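Local coordinates for protein endo-beta-1,2-glucanase (Talaromyces funiculosus, PDB 6IMV) that hydrolyses internal beta-1,2-glucosidic linkages of beta-1,2-glucan, as a fungal endo-beta-1,2-glucanase that founded a new glycoside hydrolase family, at residues A[340-351]-A[418-429]; A[379-387]-A[397-405]. All coordinates share one frame; numbering follows the deposited sequence.

How the interactions relate
Interaction 1 joins residues 340-351 to the 418-429 hairpin and contributes Asn-348 to a glucose-binding pocket; interaction 2 packs residues 379-387 on helix 394-405, the two centres lying about 10 Å apart. Strand 380-381 pairs antiparallel with strand 415-421, so one sheet serves both contacts. Two polar links tie them directly: Arg-421 NH1 forms a salt bridge with Asp-379 OD2 at 2.7 Å, and Ser-346 O probably accepts a hydrogen bond from Tyr-384 OH at 2.6 Å. Asn-348 of interaction 1 binds the glucose itself, whereas in interaction 2 the side chain of Thr-382 stays about 10 Å from a bound glucose.

Interaction 1: residues A[340-351]-A[418-429]; sequences VPGMFASINNVT and ESTRRDGTGVSA. With NAG (2-acetamido-2-deoxy-beta-D-glucopyranose), chain C; BGC (beta-D-glucopyranose), chain I; NAG (2-acetamido-2-deoxy-beta-D-glucopyranose), chain B.
Asn-348 and Glu-418 meet through a forked bond: OE2 of Glu-418 accepts from Asn-348 ND2 at 2.8 Å and from the backbone N of the same asparagine at 3.1 Å. The backbone N-H meets the anti lone pair of OE2, while ND2 comes from above the carboxylate; the amide of Asn-348 and the carboxylate are turned 48° apart. ND2 has a second acceptor, glucose O4 at 2.9 Å, so the pair fixes the amide's rotation in the ligand pocket. A bend at chi2 (90°) carries the carboxylate of Glu-418 back beside Ile-347, whose CG1 and CD1 lie against it; its other oxygen, OE1, is held by Thr-432 and Ser-435.

Next to it, Ser-419 OG donates to Asn-348 O, and Ser-428 OG reaches Asn-349 O from above the carbonyl plane. Residues 347-352 pair antiparallel with strand 357-362, and this two-stranded unit docks through these bonds on the beta hairpin of strands 415-421 and 427-432. At the far end Thr-351 N donates to Val-427 O at 2.9 Å, and Ala-429 N donates to Thr-351 OG1 at 2.8 Å.

Val-350 CG1 packs 3.6 Å from both Gly-426 C and Arg-421 CG. The arginine bends at chi3 (61°) and grips Asp-423 side-on with NE and NH2; NH1 pairs with Asp-379. A water joins NH1 to Asn-349 OD1, beside the N-linked glycan on ND2, and C8 of the second sugar lies over one guanidinium face. Arg-422 runs extended, its CD against Val-340 CG1 and at the edge of the Phe-344 ring.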
loop_
_atom_site.group_PDB
_atom_site.type_symbol
_atom_site.label_atom_id
_atom_site.label_comp_id
_atom_site.label_asym_id
_atom_site.label_seq_id
_atom_site.Cartn_x
_atom_site.Cartn_y
_atom_site.Cartn_z
ATOM N N VAL A 340 -12.071 -17.005 12.223
ATOM C CA VAL A 340 -12.312 -15.628 11.786
ATOM C C VAL A 340 -12.677 -15.645 10.301
ATOM O O VAL A 340 -11.976 -16.247 9.488
ATOM C CB VAL A 340 -11.085 -14.733 12.058
ATOM C CG1 VAL A 340 -11.346 -13.293 11.648
ATOM C CG2 VAL A 340 -10.645 -14.801 13.514
ATOM N N PRO A 341 -13.796 -15.005 9.901
ATOM C CA PRO A 341 -14.242 -15.012 8.504
ATOM C C PRO A 341 -13.560 -13.960 7.616
ATOM O O PRO A 341 -14.128 -13.506 6.623
ATOM C CB PRO A 341 -15.750 -14.748 8.665
ATOM C CG PRO A 341 -15.831 -13.826 9.842
ATOM C CD PRO A 341 -14.763 -14.337 10.790
ATOM N N GLY A 342 -12.318 -13.622 7.958
ATOM C CA GLY A 342 -11.515 -12.668 7.236
ATOM C C GLY A 342 -10.100 -12.681 7.771
ATOM O O GLY A 342 -9.743 -13.559 8.579
ATOM N N MET A 343 -9.294 -11.707 7.330
ATOM C CA MET A 343 -7.952 -11.556 7.845
ATOM C C MET A 343 -7.730 -10.091 8.263
ATOM O O MET A 343 -8.579 -9.236 8.014
ATOM C CB MET A 343 -6.930 -12.025 6.804
ATOM C CG MET A 343 -7.083 -13.480 6.448
ATOM S SD MET A 343 -5.800 -14.115 5.332
ATOM C CE MET A 343 -6.276 -13.352 3.778
ATOM N N PHE A 344 -6.588 -9.830 8.910
ATOM C CA PHE A 344 -6.351 -8.621 9.692
ATOM C C PHE A 344 -5.262 -7.727 9.074
ATOM O O PHE A 344 -4.216 -8.199 8.618
ATOM C CB PHE A 344 -5.927 -9.009 11.110
ATOM C CG PHE A 344 -7.014 -9.660 11.924
ATOM C CD1 PHE A 344 -8.101 -8.922 12.358
ATOM C CD2 PHE A 344 -6.942 -11.005 12.260
ATOM C CE1 PHE A 344 -9.100 -9.519 13.115
ATOM C CE2 PHE A 344 -7.938 -11.599 13.019
ATOM C CZ PHE A 344 -9.015 -10.852 13.446
ATOM N N ALA A 345 -5.523 -6.416 9.118
ATOM C CA ALA A 345 -4.567 -5.386 8.760
ATOM C C ALA A 345 -4.983 -4.061 9.415
ATOM O O ALA A 345 -6.161 -3.862 9.738
ATOM C CB ALA A 345 -4.486 -5.258 7.254
ATOM N N SER A 346 -4.010 -3.175 9.630
ATOM C CA SER A 346 -4.275 -1.830 10.109
ATOM C C SER A 346 -5.400 -1.215 9.263
ATOM O O SER A 346 -5.367 -1.271 8.019
ATOM C CB SER A 346 -3.028 -0.973 10.067
ATOM O OG SER A 346 -1.940 -1.601 10.729
ATOM N N ILE A 347 -6.398 -0.634 9.933
ATOM C CA ILE A 347 -7.662 -0.283 9.274
ATOM C C ILE A 347 -8.457 0.698 10.147
ATOM O O ILE A 347 -8.314 0.721 11.381
ATOM C CB ILE A 347 -8.472 -1.569 8.989
ATOM C CG1 ILE A 347 -9.597 -1.338 7.985
ATOM C CG2 ILE A 347 -9.009 -2.199 10.275
ATOM C CD1 ILE A 347 -9.115 -1.064 6.585
ATOM N N ASN A 348 -9.310 1.494 9.491
ATOM C CA ASN A 348 -10.302 2.314 10.167
ATOM C C ASN A 348 -11.331 1.408 10.848
ATOM O O ASN A 348 -11.713 0.355 10.324
ATOM C CB ASN A 348 -10.988 3.302 9.220
ATOM C CG ASN A 348 -10.101 4.489 8.918
ATOM O OD1 ASN A 348 -9.978 5.396 9.742
ATOM N ND2 ASN A 348 -9.443 4.464 7.773
ATOM N N ASN A 349 -11.763 1.864 12.027
ATOM C CA ASN A 349 -12.774 1.227 12.842
ATOM C C ASN A 349 -14.149 1.513 12.235
ATOM O O ASN A 349 -14.271 2.286 11.267
ATOM C CB ASN A 349 -12.687 1.743 14.280
ATOM C CG ASN A 349 -13.175 0.767 15.331
ATOM O OD1 ASN A 349 -13.784 -0.260 15.017
ATOM N ND2 ASN A 349 -12.902 1.098 16.584
ATOM N N VAL A 350 -15.178 0.909 12.834
ATOM C CA VAL A 350 -16.562 1.032 12.384
ATOM C C VAL A 350 -17.035 2.489 12.476
ATOM O O VAL A 350 -16.520 3.302 13.258
ATOM C CB VAL A 350 -17.498 0.110 13.183
ATOM C CG1 VAL A 350 -17.103 -1.345 13.053
ATOM C CG2 VAL A 350 -17.579 0.499 14.654
ATOM N N THR A 351 -18.043 2.786 11.655
ATOM C CA THR A 351 -18.809 3.998 11.708
ATOM C C THR A 351 -19.853 3.877 12.825
ATOM O O THR A 351 -20.493 2.841 12.980
ATOM C CB THR A 351 -19.516 4.251 10.368
ATOM O OG1 THR A 351 -18.514 4.403 9.363
ATOM C CG2 THR A 351 -20.415 5.469 10.393
ATOM N N GLU A 418 -14.532 -0.432 3.510
ATOM C CA GLU A 418 -13.288 -0.365 4.311
ATOM C C GLU A 418 -13.106 -1.626 5.176
ATOM O O GLU A 418 -12.069 -2.306 5.101
ATOM C CB GLU A 418 -13.301 0.902 5.174
ATOM C CG GLU A 418 -12.140 1.011 6.163
ATOM C CD GLU A 418 -10.884 1.713 5.682
ATOM O OE1 GLU A 418 -10.790 1.999 4.472
ATOM O OE2 GLU A 418 -9.986 1.962 6.522
ATOM N N SER A 419 -14.092 -1.919 6.030
ATOM C CA SER A 419 -13.938 -2.959 7.043
ATOM C C SER A 419 -15.286 -3.320 7.666
ATOM O O SER A 419 -16.226 -2.545 7.586
ATOM C CB SER A 419 -12.965 -2.531 8.114
ATOM O OG SER A 419 -13.536 -1.538 8.943
ATOM N N THR A 420 -15.325 -4.506 8.290
ATOM C CA THR A 420 -16.447 -4.998 9.074
ATOM C C THR A 420 -15.916 -5.615 10.376
ATOM O O THR A 420 -14.848 -6.220 10.399
ATOM C CB THR A 420 -17.269 -6.038 8.298
ATOM O OG1 THR A 420 -18.355 -6.465 9.121
ATOM C CG2 THR A 420 -16.475 -7.252 7.864
ATOM N N ARG A 421 -16.696 -5.484 11.449
ATOM C CA ARG A 421 -16.489 -6.311 12.616
ATOM C C ARG A 421 -16.614 -7.779 12.192
ATOM O O ARG A 421 -17.473 -8.126 11.352
ATOM C CB ARG A 421 -17.504 -5.960 13.707
ATOM C CG ARG A 421 -17.194 -4.664 14.444
ATOM C CD ARG A 421 -18.140 -4.403 15.602
ATOM N NE ARG A 421 -18.051 -5.467 16.600
ATOM C CZ ARG A 421 -17.192 -5.506 17.617
ATOM N NH1 ARG A 421 -16.289 -4.552 17.779
ATOM N NH2 ARG A 421 -17.239 -6.513 18.468
ATOM N N ARG A 422 -15.775 -8.648 12.765
ATOM C CA ARG A 422 -15.857 -10.067 12.429
ATOM C C ARG A 422 -17.180 -10.666 12.936
ATOM O O ARG A 422 -17.625 -11.679 12.408
ATOM C CB ARG A 422 -14.629 -10.842 12.918
ATOM C CG ARG A 422 -14.421 -10.867 14.423
ATOM C CD ARG A 422 -13.149 -11.623 14.741
ATOM N NE ARG A 422 -12.792 -11.582 16.147
ATOM C CZ ARG A 422 -13.312 -12.358 17.086
ATOM N NH1 ARG A 422 -14.250 -13.241 16.785
ATOM N NH2 ARG A 422 -12.887 -12.231 18.328
ATOM N N ASP A 423 -17.821 -10.032 13.928
ATOM C CA ASP A 423 -19.118 -10.510 14.452
ATOM C C ASP A 423 -20.290 -9.885 13.671
ATOM O O ASP A 423 -21.462 -10.169 13.957
ATOM C CB ASP A 423 -19.236 -10.256 15.960
ATOM C CG ASP A 423 -19.365 -8.796 16.371
ATOM O OD1 ASP A 423 -19.594 -7.936 15.502
ATOM O OD2 ASP A 423 -19.232 -8.528 17.568
ATOM N N GLY A 424 -19.986 -9.001 12.718
ATOM C CA GLY A 424 -20.978 -8.472 11.778
ATOM C C GLY A 424 -21.955 -7.457 12.375
ATOM O O GLY A 424 -22.972 -7.170 11.756
ATOM N N THR A 425 -21.631 -6.877 13.540
ATOM C CA THR A 425 -22.522 -5.924 14.220
ATOM C C THR A 425 -22.196 -4.475 13.834
ATOM O O THR A 425 -22.874 -3.548 14.265
ATOM C CB THR A 425 -22.436 -6.054 15.746
ATOM O OG1 THR A 425 -21.095 -5.751 16.139
ATOM C CG2 THR A 425 -22.835 -7.428 16.245
ATOM N N GLY A 426 -21.142 -4.271 13.045
ATOM C CA GLY A 426 -20.719 -2.942 12.646
ATOM C C GLY A 426 -19.831 -2.971 11.413
ATOM O O GLY A 426 -19.174 -3.969 11.138
ATOM N N VAL A 427 -19.809 -1.845 10.698
ATOM C CA VAL A 427 -19.058 -1.679 9.472
ATOM C C VAL A 427 -18.454 -0.269 9.472
ATOM O O VAL A 427 -19.046 0.668 10.020
ATOM C CB VAL A 427 -19.981 -1.931 8.261
ATOM C CG1 VAL A 427 -19.427 -1.362 6.977
ATOM C CG2 VAL A 427 -20.293 -3.406 8.080
ATOM N N SER A 428 -17.263 -0.135 8.876
ATOM C CA SER A 428 -16.672 1.167 8.579
ATOM C C SER A 428 -17.211 1.638 7.230
ATOM O O SER A 428 -16.784 1.142 6.191
ATOM C CB SER A 428 -15.165 1.105 8.568
ATOM O OG SER A 428 -14.611 2.403 8.414
ATOM N N ALA A 429 -18.167 2.573 7.260
ATOM C CA ALA A 429 -18.834 3.046 6.045
ATOM C C ALA A 429 -17.933 4.094 5.390
ATOM O O ALA A 429 -18.163 5.309 5.479
ATOM C CB ALA A 429 -20.204 3.578 6.391
HETATM C C1 NAG C . -13.274 0.305 17.726
HETATM C C2 NAG C . -12.500 0.801 18.931
HETATM C C3 NAG C . -12.820 -0.099 20.116
HETATM C C4 NAG C . -14.307 -0.071 20.400
HETATM C C5 NAG C . -15.100 -0.374 19.136
HETATM C C6 NAG C . -16.584 -0.105 19.366
HETATM C C7 NAG C . -10.417 1.858 18.182
HETATM C C8 NAG C . -8.927 1.694 18.088
HETATM N N2 NAG C . -11.073 0.814 18.672
HETATM O O3 NAG C . -12.098 0.330 21.257
HETATM O O4 NAG C . -14.579 -1.088 21.377
HETATM O O5 NAG C . -14.665 0.410 18.017
HETATM O O6 NAG C . -17.293 -0.512 18.202
HETATM O O7 NAG C . -10.979 2.880 17.830
HETATM C C2 BGC I . -5.234 7.824 9.407
HETATM C C3 BGC I . -6.619 7.659 8.757
HETATM C C4 BGC I . -6.532 7.022 7.356
HETATM C C5 BGC I . -5.626 5.783 7.400
HETATM C C6 BGC I . -5.425 5.131 6.029
HETATM C C1 BGC I . -4.446 6.524 9.323
HETATM O O1 BGC I . -3.130 6.617 9.876
HETATM O O2 BGC I . -5.407 8.144 10.776
HETATM O O3 BGC I . -7.289 8.919 8.672
HETATM O O4 BGC I . -7.837 6.676 6.848
HETATM O O5 BGC I . -4.350 6.129 7.954
HETATM O O6 BGC I . -4.723 6.037 5.182
HETATM C C1 NAG B . -15.288 -0.527 22.500
HETATM C C2 NAG B . -15.958 -1.636 23.306
HETATM C C3 NAG B . -16.642 -1.084 24.564
HETATM C C4 NAG B . -15.782 -0.076 25.317
HETATM C C5 NAG B . -15.282 0.972 24.310
HETATM C C6 NAG B . -14.511 2.136 24.922
HETATM C C7 NAG B . -16.896 -3.351 21.807
HETATM C C8 NAG B . -18.106 -3.682 20.987
HETATM N N2 NAG B . -16.990 -2.213 22.473
HETATM O O3 NAG B . -16.990 -2.146 25.458
HETATM O O4 NAG B . -16.579 0.478 26.382
HETATM O O5 NAG B . -14.468 0.284 23.343
HETATM O O6 NAG B . -13.170 1.733 25.217
HETATM O O7 NAG B . -15.911 -4.073 21.841
HETATM O O HOH W 1 -15.722 -2.175 16.201
HETATM O O HOH W 2 -20.988 0.185 12.570
HETATM O O HOH W 3 -18.359 6.872 7.965
#

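Interaction 2: residues A[379-387]-A[397-405]; sequences DVITPYSVF and GMAWWRNMA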
loop_
_atom_site.group_PDB
_atom_site.type_symbol
_atom_site.label_atom_id
_atom_site.label_comp_id
_atom_site.label_asym_id
_atom_site.label_seq_id
_atom_site.Cartn_x
_atom_site.Cartn_y
_atom_site.Cartn_z
ATOM N N ASP A 379 -11.119 -7.396 16.528
ATOM C CA ASP A 379 -12.572 -7.461 16.362
ATOM C C ASP A 379 -12.992 -6.991 14.958
ATOM O O ASP A 379 -14.133 -7.203 14.580
ATOM C CB ASP A 379 -13.301 -6.705 17.477
ATOM C CG ASP A 379 -12.946 -5.237 17.584
ATOM O OD1 ASP A 379 -11.967 -4.805 16.968
ATOM O OD2 ASP A 379 -13.668 -4.539 18.284
ATOM N N VAL A 380 -12.069 -6.383 14.195
ATOM C CA VAL A 380 -12.368 -5.806 12.880
ATOM C C VAL A 380 -11.431 -6.405 11.819
ATOM O O VAL A 380 -10.203 -6.405 11.984
ATOM C CB VAL A 380 -12.258 -4.268 12.931
ATOM C CG1 VAL A 380 -12.344 -3.631 11.542
ATOM C CG2 VAL A 380 -13.299 -3.677 13.878
ATOM N N ILE A 381 -12.039 -6.843 10.704
ATOM C CA ILE A 381 -11.370 -7.461 9.556
ATOM C C ILE A 381 -11.585 -6.570 8.323
ATOM O O ILE A 381 -12.523 -5.761 8.274
ATOM C CB ILE A 381 -11.892 -8.892 9.309
ATOM C CG1 ILE A 381 -13.421 -8.936 9.211
ATOM C CG2 ILE A 381 -11.349 -9.848 10.364
ATOM C CD1 ILE A 381 -13.988 -10.284 8.849
ATOM N N THR A 382 -10.717 -6.737 7.320
ATOM C CA THR A 382 -10.747 -5.887 6.129
ATOM C C THR A 382 -10.364 -6.684 4.884
ATOM O O THR A 382 -9.430 -7.483 4.905
ATOM C CB THR A 382 -9.849 -4.655 6.294
ATOM O OG1 THR A 382 -9.865 -3.901 5.079
ATOM C CG2 THR A 382 -8.417 -5.003 6.643
ATOM N N PRO A 383 -11.053 -6.446 3.743
ATOM C CA PRO A 383 -10.695 -7.096 2.481
ATOM C C PRO A 383 -9.230 -6.927 2.037
ATOM O O PRO A 383 -8.682 -7.847 1.439
ATOM C CB PRO A 383 -11.652 -6.436 1.475
ATOM C CG PRO A 383 -12.859 -6.074 2.315
ATOM C CD PRO A 383 -12.255 -5.604 3.619
ATOM N N TYR A 384 -8.597 -5.783 2.328
ATOM C CA TYR A 384 -7.240 -5.526 1.801
ATOM C C TYR A 384 -6.193 -6.420 2.484
ATOM O O TYR A 384 -5.066 -6.536 1.979
ATOM C CB TYR A 384 -6.894 -4.039 1.864
ATOM C CG TYR A 384 -6.052 -3.565 3.018
ATOM C CD1 TYR A 384 -6.636 -3.150 4.206
ATOM C CD2 TYR A 384 -4.679 -3.446 2.902
ATOM C CE1 TYR A 384 -5.876 -2.662 5.256
ATOM C CE2 TYR A 384 -3.899 -2.970 3.950
ATOM C CZ TYR A 384 -4.498 -2.574 5.134
ATOM O OH TYR A 384 -3.733 -2.098 6.169
ATOM N N SER A 385 -6.560 -7.063 3.602
ATOM C CA SER A 385 -5.727 -8.073 4.258
ATOM C C SER A 385 -5.286 -9.175 3.279
ATOM O O SER A 385 -4.278 -9.838 3.511
ATOM C CB SER A 385 -6.423 -8.673 5.452
ATOM O OG SER A 385 -7.587 -9.398 5.064
ATOM N N VAL A 386 -6.030 -9.361 2.187
ATOM C CA VAL A 386 -5.748 -10.417 1.204
ATOM C C VAL A 386 -4.648 -10.004 0.209
ATOM O O VAL A 386 -4.221 -10.846 -0.566
ATOM C CB VAL A 386 -7.010 -10.814 0.415
ATOM C CG1 VAL A 386 -8.199 -11.076 1.322
ATOM C CG2 VAL A 386 -7.352 -9.792 -0.660
ATOM N N PHE A 387 -4.221 -8.737 0.172
ATOM C CA PHE A 387 -3.354 -8.304 -0.942
ATOM C C PHE A 387 -2.084 -9.159 -1.009
ATOM O O PHE A 387 -1.708 -9.571 -2.102
ATOM C CB PHE A 387 -3.116 -6.787 -0.946
ATOM C CG PHE A 387 -1.945 -6.277 -0.155
ATOM C CD1 PHE A 387 -0.648 -6.441 -0.615
ATOM C CD2 PHE A 387 -2.143 -5.578 1.027
ATOM C CE1 PHE A 387 0.427 -5.955 0.111
ATOM C CE2 PHE A 387 -1.066 -5.098 1.754
ATOM C CZ PHE A 387 0.217 -5.273 1.287
ATOM N N GLY A 397 -6.697 -15.659 -2.518
ATOM C CA GLY A 397 -6.828 -14.236 -2.204
ATOM C C GLY A 397 -8.256 -13.743 -2.376
ATOM O O GLY A 397 -8.853 -13.153 -1.465
ATOM N N MET A 398 -8.817 -14.017 -3.553
ATOM C CA MET A 398 -10.152 -13.541 -3.922
ATOM C C MET A 398 -11.252 -14.300 -3.164
ATOM O O MET A 398 -12.320 -13.737 -2.932
ATOM C CB MET A 398 -10.375 -13.664 -5.428
ATOM C CG MET A 398 -9.643 -12.601 -6.219
ATOM S SD MET A 398 -10.160 -10.936 -5.741
ATOM C CE MET A 398 -8.766 -10.468 -4.718
ATOM N N ALA A 399 -10.997 -15.554 -2.773
ATOM C CA ALA A 399 -11.949 -16.294 -1.933
ATOM C C ALA A 399 -12.100 -15.579 -0.580
ATOM O O ALA A 399 -13.231 -15.389 -0.092
ATOM C CB ALA A 399 -11.523 -17.733 -1.756
ATOM N N TRP A 400 -10.970 -15.173 0.007
ATOM C CA TRP A 400 -10.978 -14.468 1.282
ATOM C C TRP A 400 -11.638 -13.096 1.130
ATOM O O TRP A 400 -12.451 -12.690 1.966
ATOM C CB TRP A 400 -9.566 -14.368 1.855
ATOM C CG TRP A 400 -9.140 -15.635 2.522
ATOM C CD1 TRP A 400 -8.365 -16.627 1.994
ATOM C CD2 TRP A 400 -9.481 -16.060 3.851
ATOM N NE1 TRP A 400 -8.212 -17.636 2.896
ATOM C CE2 TRP A 400 -8.883 -17.320 4.043
ATOM C CE3 TRP A 400 -10.249 -15.515 4.883
ATOM C CZ2 TRP A 400 -9.005 -18.023 5.238
ATOM C CZ3 TRP A 400 -10.380 -16.214 6.061
ATOM C CH2 TRP A 400 -9.764 -17.451 6.235
ATOM N N TRP A 401 -11.298 -12.399 0.040
ATOM C CA TRP A 401 -11.888 -11.121 -0.323
ATOM C C TRP A 401 -13.421 -11.246 -0.401
ATOM O O TRP A 401 -14.148 -10.457 0.203
ATOM C CB TRP A 401 -11.291 -10.630 -1.646
ATOM C CG TRP A 401 -11.618 -9.212 -1.996
ATOM C CD1 TRP A 401 -10.843 -8.110 -1.769
ATOM C CD2 TRP A 401 -12.789 -8.740 -2.690
ATOM N NE1 TRP A 401 -11.448 -6.993 -2.280
ATOM C CE2 TRP A 401 -12.647 -7.346 -2.840
ATOM C CE3 TRP A 401 -13.947 -9.353 -3.185
ATOM C CZ2 TRP A 401 -13.622 -6.562 -3.455
ATOM C CZ3 TRP A 401 -14.901 -8.577 -3.806
ATOM C CH2 TRP A 401 -14.742 -7.202 -3.937
ATOM N N ARG A 402 -13.894 -12.246 -1.150
ATOM C CA ARG A 402 -15.315 -12.506 -1.349
ATOM C C ARG A 402 -15.996 -12.722 0.009
ATOM O O ARG A 402 -17.046 -12.125 0.293
ATOM C CB ARG A 402 -15.524 -13.724 -2.258
ATOM C CG ARG A 402 -16.978 -14.162 -2.377
ATOM C CD ARG A 402 -17.178 -15.399 -3.234
ATOM N NE ARG A 402 -18.505 -15.971 -3.050
ATOM C CZ ARG A 402 -18.926 -16.591 -1.949
ATOM N NH1 ARG A 402 -18.074 -16.899 -0.987
ATOM N NH2 ARG A 402 -20.215 -16.875 -1.806
ATOM N N ASN A 403 -15.394 -13.582 0.836
ATOM C CA ASN A 403 -15.945 -13.957 2.142
ATOM C C ASN A 403 -16.252 -12.701 2.975
ATOM O O ASN A 403 -17.331 -12.577 3.567
ATOM C CB ASN A 403 -15.028 -14.923 2.902
ATOM C CG ASN A 403 -15.777 -15.712 3.956
ATOM O OD1 ASN A 403 -16.587 -16.565 3.623
ATOM N ND2 ASN A 403 -15.522 -15.435 5.223
ATOM N N MET A 404 -15.317 -11.755 2.992
ATOM C CA MET A 404 -15.505 -10.498 3.708
ATOM C C MET A 404 -16.491 -9.584 2.962
ATOM O O MET A 404 -17.361 -8.989 3.594
ATOM C CB MET A 404 -14.158 -9.804 3.907
ATOM C CG MET A 404 -13.262 -10.557 4.877
ATOM S SD MET A 404 -11.678 -9.742 5.149
ATOM C CE MET A 404 -10.625 -10.626 4.000
ATOM N N ALA A 405 -16.393 -9.518 1.626
ATOM C CA ALA A 405 -17.225 -8.633 0.782
ATOM C C ALA A 405 -18.713 -8.995 0.861
ATOM O O ALA A 405 -19.578 -8.144 0.691
ATOM C CB ALA A 405 -16.756 -8.686 -0.653
#
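Met-404 reaches from the helix into the bend of residues 381-386, and its side chain can be traced atom by atom. CB faces the ring of Pro-383, 4.3 Å from its CG. The next carbon, CG, is set beside the backbone N (chi1 -68°) and meets Ile-381 CD1 at 4.0 Å. SD then comes within 3.2 Å of Thr-382 O and also close to Pro-383 N. A bend at chi3 (-97°) turns the terminal CE toward Ser-385 OG, 3.4 Å away, and against Val-386 CG1 at 3.6 Å.

The carbonyl approached by the sulfur is already engaged: Ser-385 OG donates to Thr-382 O at 2.7 Å, almost in line with the C=O bond, and Ser-385 N donates to the same oxygen. These bonds close the start of a short 3-10 turn, residues 383-385, which links strand 380-381 to helix 387-392. Helix 394-405 follows after a brief break and folds back to pack on the strand end and the 3-10 turn that precede the two helices, held by van der Waals packing, largely apolar, with no hydrogen bond across it.

Val-386 seats its branches on the first turn of residues 397-405. CB and CG1 both lie 3.5 Å from Gly-397 O; CG1 also touches Trp-400 CB, whereas CG2 lies at the edge of the Trp-401 indole. Pro-383 CB approaches that indole obliquely at CD1. The Trp-400 ring leads away, its NE1 hydrogen-bonded to Cys-487 O.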